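Local structure of acetylornithine aminotransferase (Aquifex aeolicus, 2EH6) at residues A[118-132]-A[147-159]. The protein catalyses the pyridoxal-phosphate-dependent transfer of an amino group between N(2)-acetyl-L-ornithine and 2-oxoglutarate, a step of arginine biosynthesis. Sequence-based numbering, arbitrary orientation.
Sequences WKFISFENSFHGRTY and FEPLVPGFSYAKL. With PLP (pyridoxal-5'-phosphate), chain C.
Phe120 O takes two donors: Ser155 N at 3.1 Å and a water that also bonds Ser155 OG. This belongs to a parallel strand pair, 119-123 beside 154-157, in a beta-alpha-beta unit that passes through helix 132-137. Strand 154-157 is an edge strand of its sheet within this chain. The pairing begins at Phe120 N, 2.8 Å from Gly153 O, and runs on to Glu124 N, 2.9 Å from Ala157 O. Gly153 has a positive phi, at which a side chain would press on Pro152 O.

On one face, the rings of Phe120 and Phe154 are nearly parallel, planes 21° apart, but offset with little overlap, and Phe120 CD2 touches Phe154 CZ. Both have CG anti to the carbonyl carbon (chi1 -67° and -65°), which sends them the same way. Helix 95-112 packs on Phe120. On the other face Phe123 CE1 meets Ala157 CB at 3.7 Å, and Leu159 CD1 sits over the Phe123 ring.

Glu124 runs alongside Lys158, its OE2 3.4 Å from Lys158 CE. An alanine here would remove the carboxylate and would probably leave the Lys158 chain without its neighbour and its nearby opposite charge.

Beyond strand 119-123, Phe127 and His128 reach the cofactor, with Phe127 O 3.1 Å from PLP N1. Farther on, Tyr132 OH donates to Phe147 O at 2.8 Å, in the carbonyl plane on a lone pair.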
loop_
_atom_site.group_PDB
_atom_site.type_symbol
_atom_site.label_atom_id
_atom_site.label_comp_id
_atom_site.label_asym_id
_atom_site.label_seq_id
_atom_site.Cartn_x
_atom_site.Cartn_y
_atom_site.Cartn_z
ATOM N N TRP A 118 -9.805 -18.005 -14.788
ATOM C CA TRP A 118 -9.608 -16.632 -14.354
ATOM C C TRP A 118 -10.653 -16.134 -13.364
ATOM O O TRP A 118 -10.583 -14.990 -12.911
ATOM C CB TRP A 118 -9.568 -15.693 -15.568
ATOM C CG TRP A 118 -10.792 -15.867 -16.421
ATOM C CD1 TRP A 118 -10.999 -16.830 -17.368
ATOM C CD2 TRP A 118 -12.014 -15.124 -16.332
ATOM N NE1 TRP A 118 -12.275 -16.736 -17.870
ATOM C CE2 TRP A 118 -12.920 -15.698 -17.253
ATOM C CE3 TRP A 118 -12.433 -14.032 -15.561
ATOM C CZ2 TRP A 118 -14.222 -15.214 -17.423
ATOM C CZ3 TRP A 118 -13.729 -13.552 -15.732
ATOM C CH2 TRP A 118 -14.607 -14.144 -16.656
ATOM N N LYS A 119 -11.615 -16.989 -13.028
ATOM C CA LYS A 119 -12.666 -16.616 -12.089
ATOM C C LYS A 119 -12.291 -16.963 -10.655
ATOM O O LYS A 119 -11.441 -17.813 -10.403
ATOM C CB LYS A 119 -13.979 -17.322 -12.438
ATOM C CG LYS A 119 -14.511 -17.025 -13.830
ATOM C CD LYS A 119 -15.857 -17.711 -14.048
ATOM C CE LYS A 119 -16.371 -17.474 -15.459
ATOM N NZ LYS A 119 -17.697 -18.117 -15.665
ATOM N N PHE A 120 -12.944 -16.299 -9.715
ATOM C CA PHE A 120 -12.687 -16.542 -8.307
ATOM C C PHE A 120 -13.993 -16.610 -7.557
ATOM O O PHE A 120 -14.957 -15.917 -7.888
ATOM C CB PHE A 120 -11.837 -15.416 -7.711
ATOM C CG PHE A 120 -10.443 -15.362 -8.241
ATOM C CD1 PHE A 120 -9.442 -16.146 -7.684
ATOM C CD2 PHE A 120 -10.132 -14.539 -9.315
ATOM C CE1 PHE A 120 -8.145 -16.111 -8.190
ATOM C CE2 PHE A 120 -8.845 -14.498 -9.828
ATOM C CZ PHE A 120 -7.848 -15.285 -9.265
ATOM N N ILE A 121 -14.017 -17.467 -6.550
ATOM C CA ILE A 121 -15.176 -17.610 -5.698
ATOM C C ILE A 121 -14.734 -17.121 -4.328
ATOM O O ILE A 121 -13.768 -17.634 -3.770
ATOM C CB ILE A 121 -15.614 -19.082 -5.562
ATOM C CG1 ILE A 121 -16.115 -19.607 -6.913
ATOM C CG2 ILE A 121 -16.698 -19.204 -4.486
ATOM C CD1 ILE A 121 -16.511 -21.076 -6.893
ATOM N N SER A 122 -15.412 -16.109 -3.804
ATOM C CA SER A 122 -15.094 -15.609 -2.475
ATOM C C SER A 122 -16.382 -15.773 -1.681
ATOM O O SER A 122 -17.327 -16.395 -2.167
ATOM C CB SER A 122 -14.640 -14.144 -2.516
ATOM O OG SER A 122 -15.641 -13.302 -3.048
ATOM N N PHE A 123 -16.444 -15.216 -0.479
ATOM C CA PHE A 123 -17.634 -15.388 0.339
ATOM C C PHE A 123 -18.347 -14.128 0.797
ATOM O O PHE A 123 -17.752 -13.052 0.888
ATOM C CB PHE A 123 -17.272 -16.241 1.554
ATOM C CG PHE A 123 -16.879 -17.643 1.203
ATOM C CD1 PHE A 123 -17.845 -18.637 1.064
ATOM C CD2 PHE A 123 -15.549 -17.967 0.971
ATOM C CE1 PHE A 123 -17.490 -19.935 0.698
ATOM C CE2 PHE A 123 -15.185 -19.262 0.604
ATOM C CZ PHE A 123 -16.161 -20.247 0.468
ATOM N N GLU A 124 -19.638 -14.280 1.073
ATOM C CA GLU A 124 -20.459 -13.185 1.559
ATOM C C GLU A 124 -19.919 -12.782 2.927
ATOM O O GLU A 124 -19.449 -13.631 3.685
ATOM C CB GLU A 124 -21.919 -13.635 1.683
ATOM C CG GLU A 124 -22.703 -13.558 0.378
ATOM C CD GLU A 124 -24.100 -14.143 0.488
ATOM O OE1 GLU A 124 -24.700 -14.066 1.582
ATOM O OE2 GLU A 124 -24.604 -14.670 -0.525
ATOM N N ASN A 125 -19.987 -11.487 3.230
ATOM C CA ASN A 125 -19.511 -10.945 4.500
ATOM C C ASN A 125 -18.000 -10.919 4.607
ATOM O O ASN A 125 -17.461 -10.649 5.678
ATOM C CB ASN A 125 -20.059 -11.743 5.679
ATOM C CG ASN A 125 -21.558 -11.776 5.704
ATOM O OD1 ASN A 125 -22.209 -10.736 5.678
ATOM N ND2 ASN A 125 -22.121 -12.976 5.758
ATOM N N SER A 126 -17.317 -11.208 3.507
ATOM C CA SER A 126 -15.865 -11.203 3.511
ATOM C C SER A 126 -15.356 -9.788 3.285
ATOM O O SER A 126 -16.089 -8.917 2.805
ATOM C CB SER A 126 -15.324 -12.110 2.410
ATOM O OG SER A 126 -15.573 -11.551 1.130
ATOM N N PHE A 127 -14.100 -9.560 3.649
ATOM C CA PHE A 127 -13.480 -8.257 3.454
ATOM C C PHE A 127 -12.036 -8.503 3.087
ATOM O O PHE A 127 -11.276 -9.014 3.902
ATOM C CB PHE A 127 -13.524 -7.404 4.721
ATOM C CG PHE A 127 -12.996 -6.021 4.507
ATOM C CD1 PHE A 127 -13.795 -5.046 3.919
ATOM C CD2 PHE A 127 -11.666 -5.720 4.791
ATOM C CE1 PHE A 127 -13.277 -3.790 3.606
ATOM C CE2 PHE A 127 -11.137 -4.471 4.483
ATOM C CZ PHE A 127 -11.942 -3.505 3.888
ATOM N N HIS A 128 -11.653 -8.131 1.870
ATOM C CA HIS A 128 -10.289 -8.360 1.411
ATOM C C HIS A 128 -9.529 -7.098 1.019
ATOM O O HIS A 128 -8.342 -7.158 0.714
ATOM C CB HIS A 128 -10.310 -9.345 0.234
ATOM C CG HIS A 128 -10.917 -10.672 0.575
ATOM N ND1 HIS A 128 -10.373 -11.519 1.518
ATOM C CD2 HIS A 128 -12.037 -11.284 0.122
ATOM C CE1 HIS A 128 -11.136 -12.593 1.634
ATOM N NE2 HIS A 128 -12.152 -12.474 0.797
ATOM N N GLY A 129 -10.202 -5.954 1.035
ATOM C CA GLY A 129 -9.530 -4.720 0.672
ATOM C C GLY A 129 -10.390 -3.786 -0.154
ATOM O O GLY A 129 -11.469 -4.167 -0.626
ATOM N N ARG A 130 -9.889 -2.567 -0.350
ATOM C CA ARG A 130 -10.606 -1.528 -1.078
ATOM C C ARG A 130 -10.117 -1.220 -2.489
ATOM O O ARG A 130 -10.809 -0.513 -3.224
ATOM C CB ARG A 130 -10.579 -0.233 -0.272
ATOM C CG ARG A 130 -11.167 -0.339 1.124
ATOM C CD ARG A 130 -12.680 -0.182 1.124
ATOM N NE ARG A 130 -13.162 0.161 2.457
ATOM C CZ ARG A 130 -14.357 0.685 2.717
ATOM N NH1 ARG A 130 -15.212 0.932 1.728
ATOM N NH2 ARG A 130 -14.693 0.977 3.967
ATOM N N THR A 131 -8.923 -1.685 -2.856
ATOM C CA THR A 131 -8.436 -1.442 -4.214
ATOM C C THR A 131 -9.266 -2.369 -5.115
ATOM O O THR A 131 -9.802 -3.367 -4.639
ATOM C CB THR A 131 -6.917 -1.716 -4.342
ATOM O OG1 THR A 131 -6.599 -3.003 -3.801
ATOM C CG2 THR A 131 -6.130 -0.650 -3.588
ATOM N N TYR A 132 -9.374 -2.050 -6.402
ATOM C CA TYR A 132 -10.235 -2.825 -7.296
ATOM C C TYR A 132 -10.193 -4.346 -7.281
ATOM O O TYR A 132 -11.245 -4.984 -7.254
ATOM C CB TYR A 132 -10.097 -2.303 -8.727
ATOM C CG TYR A 132 -11.056 -1.169 -9.003
ATOM C CD1 TYR A 132 -12.394 -1.422 -9.311
ATOM C CD2 TYR A 132 -10.643 0.163 -8.901
ATOM C CE1 TYR A 132 -13.302 -0.373 -9.507
ATOM C CE2 TYR A 132 -11.541 1.216 -9.095
ATOM C CZ TYR A 132 -12.867 0.939 -9.397
ATOM O OH TYR A 132 -13.751 1.974 -9.580
ATOM N N PHE A 147 -18.677 2.323 -7.694
ATOM C CA PHE A 147 -17.353 2.027 -8.227
ATOM C C PHE A 147 -17.347 1.039 -9.398
ATOM O O PHE A 147 -16.317 0.842 -10.037
ATOM C CB PHE A 147 -16.467 1.496 -7.094
ATOM C CG PHE A 147 -16.443 2.388 -5.872
ATOM C CD1 PHE A 147 -16.081 3.724 -5.978
ATOM C CD2 PHE A 147 -16.766 1.882 -4.623
ATOM C CE1 PHE A 147 -16.038 4.546 -4.855
ATOM C CE2 PHE A 147 -16.730 2.693 -3.488
ATOM C CZ PHE A 147 -16.364 4.027 -3.604
ATOM N N GLU A 148 -18.497 0.430 -9.680
ATOM C CA GLU A 148 -18.607 -0.538 -10.773
ATOM C C GLU A 148 -18.302 0.118 -12.120
ATOM O O GLU A 148 -18.428 1.338 -12.272
ATOM C CB GLU A 148 -20.017 -1.149 -10.804
ATOM C CG GLU A 148 -20.505 -1.668 -9.453
ATOM C CD GLU A 148 -21.260 -0.622 -8.636
ATOM O OE1 GLU A 148 -21.048 0.593 -8.844
ATOM O OE2 GLU A 148 -22.065 -1.021 -7.768
ATOM N N PRO A 149 -17.883 -0.681 -13.118
ATOM C CA PRO A 149 -17.683 -2.134 -13.063
ATOM C C PRO A 149 -16.403 -2.549 -12.342
ATOM O O PRO A 149 -15.365 -1.898 -12.469
ATOM C CB PRO A 149 -17.647 -2.527 -14.534
ATOM C CG PRO A 149 -16.955 -1.358 -15.146
ATOM C CD PRO A 149 -17.651 -0.182 -14.484
ATOM N N LEU A 150 -16.489 -3.645 -11.602
ATOM C CA LEU A 150 -15.347 -4.178 -10.870
ATOM C C LEU A 150 -14.584 -5.109 -11.802
ATOM O O LEU A 150 -14.884 -5.177 -12.997
ATOM C CB LEU A 150 -15.836 -4.968 -9.659
ATOM C CG LEU A 150 -16.816 -4.226 -8.748
ATOM C CD1 LEU A 150 -17.285 -5.154 -7.639
ATOM C CD2 LEU A 150 -16.145 -2.982 -8.171
ATOM N N VAL A 151 -13.591 -5.813 -11.263
ATOM C CA VAL A 151 -12.839 -6.756 -12.075
ATOM C C VAL A 151 -13.809 -7.903 -12.332
ATOM O O VAL A 151 -14.459 -8.391 -11.413
ATOM C CB VAL A 151 -11.600 -7.301 -11.336
ATOM C CG1 VAL A 151 -10.884 -8.316 -12.213
ATOM C CG2 VAL A 151 -10.659 -6.155 -10.984
ATOM N N PRO A 152 -13.930 -8.337 -13.592
ATOM C CA PRO A 152 -14.849 -9.435 -13.910
ATOM C C PRO A 152 -14.382 -10.773 -13.355
ATOM O O PRO A 152 -13.189 -10.981 -13.143
ATOM C CB PRO A 152 -14.866 -9.448 -15.443
ATOM C CG PRO A 152 -14.415 -8.064 -15.831
ATOM C CD PRO A 152 -13.341 -7.772 -14.817
ATOM N N GLY A 153 -15.331 -11.671 -13.111
ATOM C CA GLY A 153 -14.976 -12.996 -12.651
ATOM C C GLY A 153 -15.121 -13.351 -11.194
ATOM O O GLY A 153 -14.655 -14.411 -10.791
ATOM N N PHE A 154 -15.755 -12.497 -10.397
ATOM C CA PHE A 154 -15.918 -12.805 -8.982
ATOM C C PHE A 154 -17.368 -13.086 -8.598
ATOM O O PHE A 154 -18.282 -12.357 -8.989
ATOM C CB PHE A 154 -15.355 -11.667 -8.117
ATOM C CG PHE A 154 -13.865 -11.490 -8.241
ATOM C CD1 PHE A 154 -13.313 -10.879 -9.361
ATOM C CD2 PHE A 154 -13.012 -11.957 -7.247
ATOM C CE1 PHE A 154 -11.934 -10.736 -9.489
ATOM C CE2 PHE A 154 -11.633 -11.819 -7.366
ATOM C CZ PHE A 154 -11.091 -11.207 -8.488
ATOM N N SER A 155 -17.570 -14.159 -7.839
ATOM C CA SER A 155 -18.902 -14.537 -7.380
ATOM C C SER A 155 -18.798 -14.840 -5.892
ATOM O O SER A 155 -17.738 -15.235 -5.406
ATOM C CB SER A 155 -19.419 -15.764 -8.147
ATOM O OG SER A 155 -18.587 -16.889 -7.941
ATOM N N TYR A 156 -19.900 -14.675 -5.172
ATOM C CA TYR A 156 -19.875 -14.890 -3.731
ATOM C C TYR A 156 -20.728 -16.044 -3.220
ATOM O O TYR A 156 -21.946 -16.066 -3.394
ATOM C CB TYR A 156 -20.283 -13.583 -3.040
ATOM C CG TYR A 156 -19.631 -12.379 -3.687
ATOM C CD1 TYR A 156 -18.254 -12.183 -3.610
ATOM C CD2 TYR A 156 -20.378 -11.490 -4.453
ATOM C CE1 TYR A 156 -17.636 -11.135 -4.289
ATOM C CE2 TYR A 156 -19.774 -10.441 -5.135
ATOM C CZ TYR A 156 -18.402 -10.270 -5.051
ATOM O OH TYR A 156 -17.802 -9.247 -5.753
ATOM N N ALA A 157 -20.066 -17.003 -2.580
ATOM C CA ALA A 157 -20.739 -18.159 -2.001
ATOM C C ALA A 157 -21.018 -17.855 -0.535
ATOM O O ALA A 157 -20.716 -16.759 -0.054
ATOM C CB ALA A 157 -19.855 -19.393 -2.123
ATOM N N LYS A 158 -21.588 -18.820 0.178
ATOM C CA LYS A 158 -21.895 -18.630 1.589
ATOM C C LYS A 158 -21.015 -19.483 2.496
ATOM O O LYS A 158 -20.818 -20.675 2.256
ATOM C CB LYS A 158 -23.377 -18.916 1.846
ATOM C CG LYS A 158 -24.283 -17.893 1.186
ATOM C CD LYS A 158 -25.754 -18.172 1.416
ATOM C CE LYS A 158 -26.606 -17.086 0.765
ATOM N NZ LYS A 158 -28.066 -17.342 0.913
ATOM N N LEU A 159 -20.478 -18.851 3.536
ATOM C CA LEU A 159 -19.601 -19.525 4.484
ATOM C C LEU A 159 -20.339 -20.690 5.139
ATOM O O LEU A 159 -21.510 -20.569 5.496
ATOM C CB LEU A 159 -19.128 -18.539 5.554
ATOM C CG LEU A 159 -17.861 -18.902 6.331
ATOM C CD1 LEU A 159 -16.644 -18.751 5.423
ATOM C CD2 LEU A 159 -17.730 -17.996 7.545
HETATM N N1 PLP C . -8.279 -8.486 4.221
HETATM C C2 PLP C . -8.623 -8.765 5.492
HETATM C C2A PLP C . -9.073 -10.153 5.867
HETATM C C3 PLP C . -8.565 -7.763 6.483
HETATM O O3 PLP C . -8.913 -8.044 7.775
HETATM C C4 PLP C . -8.133 -6.447 6.109
HETATM C C4A PLP C . -8.059 -5.398 7.153
HETATM C C5 PLP C . -7.776 -6.196 4.722
HETATM C C6 PLP C . -7.868 -7.261 3.814
HETATM C C5A PLP C . -7.318 -4.822 4.261
HETATM O O4P PLP C . -5.984 -4.591 4.716
HETATM P P PLP C . -5.502 -3.118 4.232
HETATM O O1P PLP C . -4.119 -2.911 4.720
HETATM O O2P PLP C . -5.521 -2.981 2.643
HETATM O O3P PLP C . -6.479 -2.008 4.869
HETATM O O HOH W 1 -16.904 -16.616 -10.004
HETATM O O HOH W 2 -21.504 -16.200 4.316
#